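Long-range contacts in imidazoleglycerol-phosphate dehydratase (Pyrococcus furiosus, PDB 5DNL), which catalyses the dehydration of imidazoleglycerol phosphate to imidazole-acetol phosphate, the sixth step of histidine biosynthesis, as a 24-subunit manganese enzyme: residues D24-H29 with H53-I58; D28-A33 with H146-A151; A80-D85 with A151-G156. One frame throughout, in Å; residues are numbered along the deposited sequence. Where two conformers were deposited one is given.

Contact 1. Residues D24-H29 with H53-I58; sequences DLILDH and HLWEDI. With MN (manganese (II) ion), chain E; MN (manganese (II) ion), chain B; MN (manganese (II) ion), chain D; 5DL ([(2S)-2-hydroxy-3-(1H-1,2,4-triazol-1-yl)propyl]phosphonic acid), chain F.
Asp24 has its CG opposite the backbone N (chi1 175°), which swings the carboxylate toward helix 51-69, while Trp55, with CG beside its own backbone N, sends its indole back across the gap. The two groups cross at about a right angle. Trp55 NE1 donates an almost straight bond (168°) to Asp24 OD2 at 2.9 Å; the oxygen lies in the indole plane, whereas the N-H comes in from above the plane of the carboxylate. An aspartate suits the place because one oxygen can cap its own helix while the other reaches across. Asp24 is the N-cap of helix 25-38, and OD1 accepts from Leu27 N at 3.1 Å and, weakly, from Ile26 N. OD2 also has a salt bridge to Arg51, so the buried carboxylate is shared between a helix start, an indole and a guanidinium, which would probably favour its ionised form. The helices belong to the layer that covers the sheet of strands 8-14 and 42-48: strand 42-48 links them in the chain, and the axes of residues 25-29 and 53-58 run nearly parallel, 22° apart and 11.4 Å at closest approach. Leu27 fills this spacing with both branches. Leu27 CD1 sits 3.6 Å from the centroid of the six-membered ring of Trp55, squarely over the face in a CH-pi contact, and Leu27 CD2 meets Leu54 CD2 tip to tip at 3.7 Å. That same Leu27 CD2 lies 3.9 Å from Ile58 CG1, a turn farther along helix 51-69. Ile26 CG2 comes to the indole at its edge, 4.0 Å from Trp55 CZ2. Leu54 and Ile58 also rest on strand 42-48, and from the same helix His53 and Glu56 reach two manganese ions that the triazole of the inhibitor bridges.

Contact 2. Residues D28-A33 with H146-A151; sequences DHMLTA and HIVEAA. With MN (manganese (II) ion), chain E; MN (manganese (II) ion), chain C; 5DL ([(2S)-2-hydroxy-3-(1H-1,2,4-triazol-1-yl)propyl]phosphonic acid), chain G.
His29 NE2 and Glu149 OE1 meet at one manganese ion, bound at 2.2 Å from His29 NE2 and at 2.1 Å from Glu149 OE1. The two donor atoms are only 3.1 Å apart, His29 NE2 to Glu149 OE1, as neighbouring ligands of a metal rather than a hydrogen-bonded pair, and the imidazole and carboxylate planes stand 76° apart. N1 and O13 of the inhibitor join them, and His145 with His53 of a neighbouring subunit completes six ligands. Through N4 the triazole continues to a second manganese, held by His146 NE2 at 2.3 Å and by His52, Glu56 and Glu121 of that neighbouring subunit, with a water as sixth ligand. Imidazole nitrogens and carboxylate oxygens thus build a two-manganese inhibitor site between subunits. Asp86 accepts from His146 ND1, fixing the ring's rotation with NE2 toward the metal. Glu149 gets there by an extended chain with CG opposite the backbone N (chi1 -169°). Behind it, flexible Met30 folds its thioether over the helix: Met30 SD lies 3.6 Å from Glu149 CA and 3.8 Å from Val148 CG1, while CE lies against the stem of Glu149. Ala33 points its methyl toward Glu149 CG. Farther out, the axes of 28-33 and 146-151 pass 9.5 Å apart at 41°, with Phe114 against Met30 and Val148, Leu31 on strand 20-21, and Ala150 on strands 77-84 and 87-94.

Contact 3. Residues A80-D85 with A151-G156; sequences AIMPMD and AFKGLG. With 5DL ([(2S)-2-hydroxy-3-(1H-1,2,4-triazol-1-yl)propyl]phosphonic acid), chain G.
Ala80 and Gly154 open the contact, their CA atoms 5.2 Å apart, Ala80 CA to Gly154 CA. The methyl of Ala80 points at the helix, and Ala80 CB lies 3.4 Å from Gly154 O; a small residue facing bare glycine backbone is what lets strand and helix lie so close, residues 80-84 crossing 151-156 at 148°, roughly antiparallel. Two residues on, Met82 faces the helix again. In one of its two conformers, Met82 CG lies 3.7 Å from Lys153 CB, the bent chain crossing the lysine's aliphatic stem; this packing is less certain. The CB of Pro83 points away from the helix, yet its carbonyl takes part: a water donates to Pro83 O at 2.7 Å and accepts from Lys153 NZ at 2.9 Å. Met84 extends and crosses the lysine at about a right angle, bending only at its last torsion (chi3 -55°), which lays Met84 CE tightly against Lys153 CE at 3.5 Å and leaves Met84 SD 3.5 Å from N2 of the inhibitor's triazole. Asp85, just past the strand, makes a salt bridge with Arg98 of a neighbouring subunit, itself an inhibitor ligand. The alternation of inward residues is that of a beta strand covered by a helix. Lysine suits its position because the methionines pack along its extended aliphatic chain while Lys153 NZ donates to phosphonate O12 at 2.8 Å. Its amine, probably charged, joins Arg76, Arg98, Ser171 and Lys173 of the neighbouring subunit in an anion pocket that probably receives the substrate's phosphate in the same way.

In the fold
From the N terminus, contact 1 closes a short loop first: after helix 25-38, strand 42-48 carries the chain back, so that helix 51-69 runs beside helix 25-38 in nearly the same direction, over the first sheet. Contact 2 starts from the same helix and spans more than a hundred residues to join it to helix 144-162, so its loop contains strand 77-84. Contact 3 leaves from that strand and seats helix 144-162 on it, crossing contact 2, with which it shares Ala151. Met30 O touches Phe152, and the Phe152 ring reaches Trp55 of contact 1. Contacts 2 and 3 meet at one inhibitor, between its metal end and its phosphonate.

Contact 1. Residues D24-H29 with H53-I58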
loop_
_atom_site.group_PDB
_atom_site.type_symbol
_atom_site.label_atom_id
_atom_site.label_comp_id
_atom_site.label_asym_id
_atom_site.label_seq_id
_atom_site.Cartn_x
_atom_site.Cartn_y
_atom_site.Cartn_z
ATOM N N ASP A 24 47.885 -12.294 9.767
ATOM C CA ASP A 24 46.627 -11.555 9.785
ATOM C C ASP A 24 46.225 -11.531 11.271
ATOM O O ASP A 24 45.896 -12.584 11.831
ATOM C CB ASP A 24 45.624 -12.316 8.914
ATOM C CG ASP A 24 44.224 -11.730 8.937
ATOM O OD1 ASP A 24 43.829 -11.100 9.923
ATOM O OD2 ASP A 24 43.507 -11.935 7.958
ATOM N N LEU A 25 46.281 -10.359 11.912
ATOM C CA LEU A 25 46.062 -10.300 13.353
ATOM C C LEU A 25 44.632 -10.642 13.757
ATOM O O LEU A 25 44.404 -11.158 14.858
ATOM C CB LEU A 25 46.439 -8.935 13.936
ATOM C CG LEU A 25 47.908 -8.539 13.795
ATOM C CD1 LEU A 25 48.172 -7.186 14.460
ATOM C CD2 LEU A 25 48.825 -9.597 14.369
ATOM N N ILE A 26 43.678 -10.377 12.866
ATOM C CA ILE A 26 42.292 -10.745 13.136
ATOM C C ILE A 26 42.148 -12.267 13.148
ATOM O O ILE A 26 41.545 -12.841 14.073
ATOM C CB ILE A 26 41.303 -10.154 12.102
ATOM C CG1 ILE A 26 41.428 -8.618 12.004
ATOM C CG2 ILE A 26 39.878 -10.606 12.381
ATOM C CD1 ILE A 26 40.889 -7.847 13.172
ATOM N N LEU A 27 42.662 -12.927 12.115
ATOM C CA LEU A 27 42.577 -14.375 12.051
ATOM C C LEU A 27 43.348 -15.024 13.182
ATOM O O LEU A 27 42.908 -16.034 13.733
ATOM C CB LEU A 27 43.067 -14.903 10.693
ATOM C CG LEU A 27 42.841 -16.390 10.464
ATOM C CD1 LEU A 27 41.373 -16.792 10.593
ATOM C CD2 LEU A 27 43.371 -16.739 9.076
ATOM N N ASP A 28 44.501 -14.453 13.532
ATOM C CA ASP A 28 45.262 -15.003 14.669
ATOM C C ASP A 28 44.408 -15.016 15.932
ATOM O O ASP A 28 44.408 -16.004 16.655
ATOM C CB ASP A 28 46.545 -14.204 14.962
ATOM C CG ASP A 28 47.627 -14.361 13.911
ATOM O OD1 ASP A 28 47.548 -15.256 13.055
ATOM O OD2 ASP A 28 48.580 -13.541 13.984
ATOM N N HIS A 29 43.677 -13.935 16.171
ATOM C CA HIS A 29 42.782 -13.821 17.332
ATOM C C HIS A 29 41.642 -14.838 17.238
ATOM O O HIS A 29 41.340 -15.515 18.198
ATOM C CB HIS A 29 42.258 -12.388 17.460
ATOM C CG HIS A 29 41.365 -12.159 18.633
ATOM N ND1 HIS A 29 41.631 -12.655 19.894
ATOM C CD2 HIS A 29 40.238 -11.424 18.751
ATOM C CE1 HIS A 29 40.672 -12.278 20.722
ATOM N NE2 HIS A 29 39.835 -11.505 20.060
ATOM N N HIS A 53 42.172 -15.981 0.335
ATOM C CA HIS A 53 42.872 -17.252 0.149
ATOM C C HIS A 53 43.376 -17.789 1.501
ATOM O O HIS A 53 43.307 -18.979 1.764
ATOM C CB HIS A 53 44.033 -17.134 -0.822
ATOM C CG HIS A 53 43.636 -16.729 -2.211
ATOM N ND1 HIS A 53 44.515 -16.113 -3.071
ATOM C CD2 HIS A 53 42.473 -16.846 -2.894
ATOM C CE1 HIS A 53 43.919 -15.870 -4.219
ATOM N NE2 HIS A 53 42.685 -16.323 -4.145
ATOM N N LEU A 54 43.883 -16.908 2.356
ATOM C CA LEU A 54 44.301 -17.304 3.694
ATOM C C LEU A 54 43.178 -17.891 4.524
ATOM O O LEU A 54 43.296 -18.968 5.085
ATOM C CB LEU A 54 44.903 -16.124 4.445
ATOM C CG LEU A 54 45.255 -16.358 5.902
ATOM C CD1 LEU A 54 46.427 -17.332 6.033
ATOM C CD2 LEU A 54 45.525 -15.037 6.604
ATOM N N TRP A 55 42.066 -17.165 4.629
ATOM C CA TRP A 55 40.959 -17.626 5.483
ATOM C C TRP A 55 40.386 -18.969 5.016
ATOM O O TRP A 55 40.121 -19.870 5.813
ATOM C CB TRP A 55 39.863 -16.547 5.621
ATOM C CG TRP A 55 40.231 -15.426 6.564
ATOM C CD1 TRP A 55 41.305 -14.580 6.459
ATOM C CD2 TRP A 55 39.540 -15.050 7.770
ATOM N NE1 TRP A 55 41.311 -13.703 7.511
ATOM C CE2 TRP A 55 40.248 -13.966 8.328
ATOM C CE3 TRP A 55 38.379 -15.512 8.420
ATOM C CZ2 TRP A 55 39.845 -13.344 9.506
ATOM C CZ3 TRP A 55 37.980 -14.888 9.582
ATOM C CH2 TRP A 55 38.715 -13.822 10.114
ATOM N N GLU A 56 40.153 -19.079 3.714
ATOM C CA GLU A 56 39.625 -20.311 3.138
ATOM C C GLU A 56 40.629 -21.448 3.330
ATOM O O GLU A 56 40.241 -22.539 3.750
ATOM C CB GLU A 56 39.354 -20.095 1.651
ATOM C CG GLU A 56 38.981 -21.363 0.916
ATOM C CD GLU A 56 38.408 -21.109 -0.457
ATOM O OE1 GLU A 56 38.340 -19.933 -0.884
ATOM O OE2 GLU A 56 38.056 -22.103 -1.119
ATOM N N ASP A 57 41.904 -21.207 3.006
ATOM C CA ASP A 57 42.876 -22.291 3.031
ATOM C C ASP A 57 43.245 -22.728 4.456
ATOM O O ASP A 57 43.512 -23.902 4.695
ATOM C CB ASP A 57 44.087 -21.895 2.218
ATOM C CG ASP A 57 43.766 -21.726 0.728
ATOM O OD1 ASP A 57 42.585 -21.884 0.286
ATOM O OD2 ASP A 57 44.713 -21.422 -0.019
ATOM N N ILE A 58 43.198 -21.789 5.393
ATOM C CA ILE A 58 43.260 -22.107 6.823
ATOM C C ILE A 58 42.107 -23.016 7.198
ATOM O O ILE A 58 42.283 -24.034 7.890
ATOM C CB ILE A 58 43.287 -20.813 7.676
ATOM C CG1 ILE A 58 44.682 -20.168 7.640
ATOM C CG2 ILE A 58 42.806 -21.048 9.108
ATOM C CD1 ILE A 58 45.722 -20.804 8.545
HETATM MN MN MN E . 38.232 -10.192 20.840
HETATM MN MN MN B . 41.241 -16.214 -6.013
HETATM MN MN MN D . 36.778 -18.853 -1.972
HETATM N N1 5DL F . 39.679 -17.506 -5.062
HETATM C C3 5DL F . 38.489 -19.384 -4.727
HETATM N N2 5DL F . 39.339 -18.747 -5.540
HETATM C C8 5DL F . 41.701 -20.177 -8.200
HETATM C C7 5DL F . 41.331 -19.531 -6.863
HETATM C C6 5DL F . 39.827 -19.317 -6.791
HETATM C C5 5DL F . 38.992 -17.433 -3.917
HETATM O O10 5DL F . 41.008 -22.617 -7.333
HETATM P P9 5DL F . 40.921 -21.775 -8.561
HETATM O O11 5DL F . 41.656 -22.345 -9.750
HETATM O O12 5DL F . 39.471 -21.539 -8.958
HETATM O O13 5DL F . 41.993 -18.268 -6.696
HETATM N N4 5DL F . 38.259 -18.544 -3.674
HETATM O O HOH W 1 36.546 -20.842 -2.891
#

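Contact 2. Residues D28-A33 with H146-A151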
loop_
_atom_site.group_PDB
_atom_site.type_symbol
_atom_site.label_atom_id
_atom_site.label_comp_id
_atom_site.label_asym_id
_atom_site.label_seq_id
_atom_site.Cartn_x
_atom_site.Cartn_y
_atom_site.Cartn_z
ATOM N N ASP A 28 44.501 -14.453 13.532
ATOM C CA ASP A 28 45.262 -15.003 14.669
ATOM C C ASP A 28 44.408 -15.016 15.932
ATOM O O ASP A 28 44.408 -16.004 16.655
ATOM C CB ASP A 28 46.545 -14.204 14.962
ATOM C CG ASP A 28 47.627 -14.361 13.911
ATOM O OD1 ASP A 28 47.548 -15.256 13.055
ATOM O OD2 ASP A 28 48.580 -13.541 13.984
ATOM N N HIS A 29 43.677 -13.935 16.171
ATOM C CA HIS A 29 42.782 -13.821 17.332
ATOM C C HIS A 29 41.642 -14.838 17.238
ATOM O O HIS A 29 41.340 -15.515 18.198
ATOM C CB HIS A 29 42.258 -12.388 17.460
ATOM C CG HIS A 29 41.365 -12.159 18.633
ATOM N ND1 HIS A 29 41.631 -12.655 19.894
ATOM C CD2 HIS A 29 40.238 -11.424 18.751
ATOM C CE1 HIS A 29 40.672 -12.278 20.722
ATOM N NE2 HIS A 29 39.835 -11.505 20.060
ATOM N N MET A 30 41.019 -14.950 16.071
ATOM C CA MET A 30 39.912 -15.881 15.889
ATOM C C MET A 30 40.357 -17.326 16.075
ATOM O O MET A 30 39.651 -18.107 16.697
ATOM C CB MET A 30 39.276 -15.705 14.509
ATOM C CG MET A 30 38.535 -14.391 14.285
ATOM S SD MET A 30 37.307 -13.955 15.521
ATOM C CE MET A 30 38.283 -12.885 16.559
ATOM N N LEU A 31 41.528 -17.666 15.539
ATOM C CA LEU A 31 42.059 -19.022 15.689
ATOM C C LEU A 31 42.496 -19.303 17.111
ATOM O O LEU A 31 42.387 -20.437 17.569
ATOM C CB LEU A 31 43.204 -19.294 14.727
ATOM C CG LEU A 31 42.850 -19.286 13.242
ATOM C CD1 LEU A 31 44.122 -19.300 12.415
ATOM C CD2 LEU A 31 41.950 -20.467 12.883
ATOM N N THR A 32 43.006 -18.292 17.801
ATOM C CA THR A 32 43.340 -18.437 19.226
ATOM C C THR A 32 42.085 -18.778 20.018
ATOM O O THR A 32 42.081 -19.703 20.838
ATOM C CB THR A 32 44.039 -17.177 19.749
ATOM O OG1 THR A 32 45.272 -17.002 19.043
ATOM C CG2 THR A 32 44.344 -17.272 21.240
ATOM N N ALA A 33 40.984 -18.086 19.719
ATOM C CA ALA A 33 39.686 -18.393 20.330
ATOM C C ALA A 33 39.256 -19.818 19.982
ATOM O O ALA A 33 38.906 -20.599 20.848
ATOM C CB ALA A 33 38.637 -17.391 19.864
ATOM N N HIS A 146 32.053 -9.044 18.046
ATOM C CA HIS A 146 31.371 -9.911 19.011
ATOM C C HIS A 146 30.700 -11.098 18.296
ATOM O O HIS A 146 30.775 -12.234 18.761
ATOM C CB HIS A 146 30.345 -9.152 19.822
ATOM C CG HIS A 146 30.933 -8.078 20.679
ATOM N ND1 HIS A 146 30.176 -7.054 21.208
ATOM C CD2 HIS A 146 32.206 -7.863 21.094
ATOM C CE1 HIS A 146 30.949 -6.271 21.932
ATOM N NE2 HIS A 146 32.187 -6.723 21.867
ATOM N N ILE A 147 30.079 -10.830 17.152
ATOM C CA ILE A 147 29.405 -11.874 16.370
ATOM C C ILE A 147 30.411 -12.891 15.840
ATOM O O ILE A 147 30.227 -14.106 16.002
ATOM C CB ILE A 147 28.566 -11.262 15.220
ATOM C CG1 ILE A 147 27.386 -10.484 15.794
ATOM C CG2 ILE A 147 28.080 -12.342 14.270
ATOM C CD1 ILE A 147 26.738 -9.503 14.827
ATOM N N VAL A 148 31.462 -12.404 15.192
ATOM C CA VAL A 148 32.431 -13.297 14.545
ATOM C C VAL A 148 33.221 -14.068 15.620
ATOM O O VAL A 148 33.416 -15.288 15.505
ATOM C CB VAL A 148 33.330 -12.527 13.588
ATOM C CG1 VAL A 148 34.443 -13.400 13.017
ATOM C CG2 VAL A 148 32.507 -11.967 12.435
ATOM N N GLU A 149 33.672 -13.382 16.672
ATOM C CA GLU A 149 34.407 -14.100 17.719
ATOM C C GLU A 149 33.506 -15.122 18.418
ATOM O O GLU A 149 33.966 -16.215 18.724
ATOM C CB GLU A 149 35.068 -13.153 18.729
ATOM C CG GLU A 149 36.038 -13.854 19.662
ATOM C CD GLU A 149 36.791 -12.935 20.564
ATOM O OE1 GLU A 149 36.785 -11.694 20.354
ATOM O OE2 GLU A 149 37.348 -13.487 21.548
ATOM N N ALA A 150 32.241 -14.794 18.688
ATOM C CA ALA A 150 31.332 -15.788 19.248
ATOM C C ALA A 150 31.210 -17.021 18.341
ATOM O O ALA A 150 31.172 -18.148 18.817
ATOM C CB ALA A 150 29.965 -15.185 19.526
ATOM N N ALA A 151 31.166 -16.808 17.026
ATOM C CA ALA A 151 31.153 -17.926 16.086
ATOM C C ALA A 151 32.395 -18.806 16.200
ATOM O O ALA A 151 32.284 -20.023 16.198
ATOM C CB ALA A 151 30.991 -17.412 14.667
HETATM MN MN MN E . 38.232 -10.192 20.840
HETATM MN MN MN C . 33.923 -5.717 22.989
HETATM N N1 5DL G . 36.634 -9.087 21.952
HETATM C C3 5DL G . 35.272 -8.632 23.683
HETATM N N2 5DL G . 36.104 -9.528 23.139
HETATM C C8 5DL G . 38.000 -12.415 24.803
HETATM C C7 5DL G . 37.846 -11.047 24.134
HETATM C C6 5DL G . 36.392 -10.822 23.747
HETATM C C5 5DL G . 36.080 -7.878 21.813
HETATM O O10 5DL G . 37.118 -11.482 27.156
HETATM P P9 5DL G . 37.006 -12.694 26.295
HETATM O O11 5DL G . 37.545 -13.952 26.932
HETATM O O12 5DL G . 35.561 -12.941 25.887
HETATM O O13 5DL G . 38.665 -10.949 22.959
HETATM N N4 5DL G . 35.250 -7.561 22.834
HETATM O O HOH W 2 33.367 -6.607 24.926
#

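Contact 3. Residues A80-D85 with A151-G156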
loop_
_atom_site.group_PDB
_atom_site.type_symbol
_atom_site.label_atom_id
_atom_site.label_comp_id
_atom_site.label_asym_id
_atom_site.label_seq_id
_atom_site.Cartn_x
_atom_site.Cartn_y
_atom_site.Cartn_z
ATOM N N ALA A 80 27.066 -25.489 20.185
ATOM C CA ALA A 80 27.407 -24.471 21.167
ATOM C C ALA A 80 26.496 -23.278 20.959
ATOM O O ALA A 80 26.146 -22.963 19.828
ATOM C CB ALA A 80 28.861 -24.065 21.034
ATOM N N ILE A 81 26.092 -22.626 22.031
ATOM C CA ILE A 81 25.441 -21.321 21.949
ATOM C C ILE A 81 26.368 -20.402 22.709
ATOM O O ILE A 81 26.578 -20.611 23.907
ATOM C CB ILE A 81 24.024 -21.311 22.515
ATOM C CG1 ILE A 81 23.118 -22.170 21.635
ATOM C CG2 ILE A 81 23.499 -19.886 22.566
ATOM C CD1 ILE A 81 21.696 -22.345 22.157
ATOM N N MET A 82 26.928 -19.418 22.016
ATOM C CA MET A 82 27.952 -18.557 22.584
ATOM C C MET A 82 27.503 -17.106 22.616
ATOM O O MET A 82 27.245 -16.539 21.552
ATOM C CB MET A 82 29.222 -18.672 21.746
ATOM C CG MET A 82 30.458 -18.107 22.413
ATOM S SD MET A 82 31.010 -19.142 23.788
ATOM C CE MET A 82 30.190 -20.703 23.386
ATOM N N PRO A 83 27.412 -16.511 23.816
ATOM C CA PRO A 83 27.212 -15.087 23.957
ATOM C C PRO A 83 28.528 -14.340 23.879
ATOM O O PRO A 83 29.579 -14.876 24.259
ATOM C CB PRO A 83 26.584 -14.937 25.344
ATOM C CG PRO A 83 27.040 -16.119 26.108
ATOM C CD PRO A 83 27.388 -17.194 25.138
ATOM N N MET A 84 28.478 -13.123 23.357
ATOM C CA MET A 84 29.530 -12.148 23.585
ATOM C C MET A 84 28.877 -10.784 23.609
ATOM O O MET A 84 28.568 -10.211 22.542
ATOM C CB MET A 84 30.637 -12.213 22.537
ATOM C CG MET A 84 31.719 -11.187 22.870
ATOM S SD MET A 84 33.265 -11.263 21.957
ATOM C CE MET A 84 33.708 -12.952 22.263
ATOM N N ASP A 85 28.684 -10.245 24.812
ATOM C CA ASP A 85 27.932 -9.015 25.019
ATOM C C ASP A 85 26.601 -9.096 24.230
ATOM O O ASP A 85 25.831 -10.026 24.460
ATOM C CB ASP A 85 28.792 -7.799 24.673
ATOM C CG ASP A 85 30.037 -7.670 25.552
ATOM O OD1 ASP A 85 30.297 -8.526 26.430
ATOM O OD2 ASP A 85 30.737 -6.667 25.365
ATOM N N ALA A 151 31.166 -16.808 17.026
ATOM C CA ALA A 151 31.153 -17.926 16.086
ATOM C C ALA A 151 32.395 -18.806 16.200
ATOM O O ALA A 151 32.284 -20.023 16.198
ATOM C CB ALA A 151 30.991 -17.412 14.667
ATOM N N PHE A 152 33.574 -18.197 16.293
ATOM C CA PHE A 152 34.816 -18.975 16.442
ATOM C C PHE A 152 34.888 -19.705 17.791
ATOM O O PHE A 152 35.290 -20.885 17.838
ATOM C CB PHE A 152 36.065 -18.120 16.221
ATOM C CG PHE A 152 36.432 -17.952 14.780
ATOM C CD1 PHE A 152 35.887 -16.945 13.999
ATOM C CD2 PHE A 152 37.345 -18.813 14.193
ATOM C CE1 PHE A 152 36.255 -16.787 12.663
ATOM C CE2 PHE A 152 37.715 -18.682 12.849
ATOM C CZ PHE A 152 37.172 -17.654 12.079
ATOM N N LYS A 153 34.486 -19.040 18.869
ATOM C CA LYS A 153 34.416 -19.715 20.181
ATOM C C LYS A 153 33.464 -20.906 20.094
ATOM O O LYS A 153 33.747 -22.002 20.601
ATOM C CB LYS A 153 33.919 -18.763 21.267
ATOM C CG LYS A 153 34.847 -17.635 21.672
ATOM C CD LYS A 153 34.292 -16.922 22.894
ATOM C CE LYS A 153 35.229 -15.848 23.444
ATOM N NZ LYS A 153 34.715 -15.386 24.765
ATOM N N GLY A 154 32.320 -20.683 19.448
ATOM C CA GLY A 154 31.326 -21.704 19.275
ATOM C C GLY A 154 31.771 -22.883 18.450
ATOM O O GLY A 154 31.439 -24.014 18.773
ATOM N N LEU A 155 32.463 -22.619 17.350
ATOM C CA LEU A 155 33.068 -23.703 16.573
ATOM C C LEU A 155 34.006 -24.539 17.431
ATOM O O LEU A 155 33.985 -25.767 17.350
ATOM C CB LEU A 155 33.794 -23.156 15.356
ATOM C CG LEU A 155 32.878 -22.752 14.202
ATOM C CD1 LEU A 155 33.653 -21.883 13.229
ATOM C CD2 LEU A 155 32.300 -23.961 13.496
ATOM N N GLY A 156 34.827 -23.875 18.239
ATOM C CA GLY A 156 35.739 -24.608 19.120
ATOM C C GLY A 156 34.981 -25.479 20.097
ATOM O O GLY A 156 35.271 -26.687 20.201
HETATM N N1 5DL G . 36.634 -9.087 21.952
HETATM C C3 5DL G . 35.272 -8.632 23.683
HETATM N N2 5DL G . 36.104 -9.528 23.139
HETATM C C8 5DL G . 38.000 -12.415 24.803
HETATM C C7 5DL G . 37.846 -11.047 24.134
HETATM C C6 5DL G . 36.392 -10.822 23.747
HETATM C C5 5DL G . 36.080 -7.878 21.813
HETATM O O10 5DL G . 37.118 -11.482 27.156
HETATM P P9 5DL G . 37.006 -12.694 26.295
HETATM O O11 5DL G . 37.545 -13.952 26.932
HETATM O O12 5DL G . 35.561 -12.941 25.887
HETATM O O13 5DL G . 38.665 -10.949 22.959
HETATM N N4 5DL G . 35.250 -7.561 22.834
HETATM O O HOH W 3 32.074 -14.391 25.251
#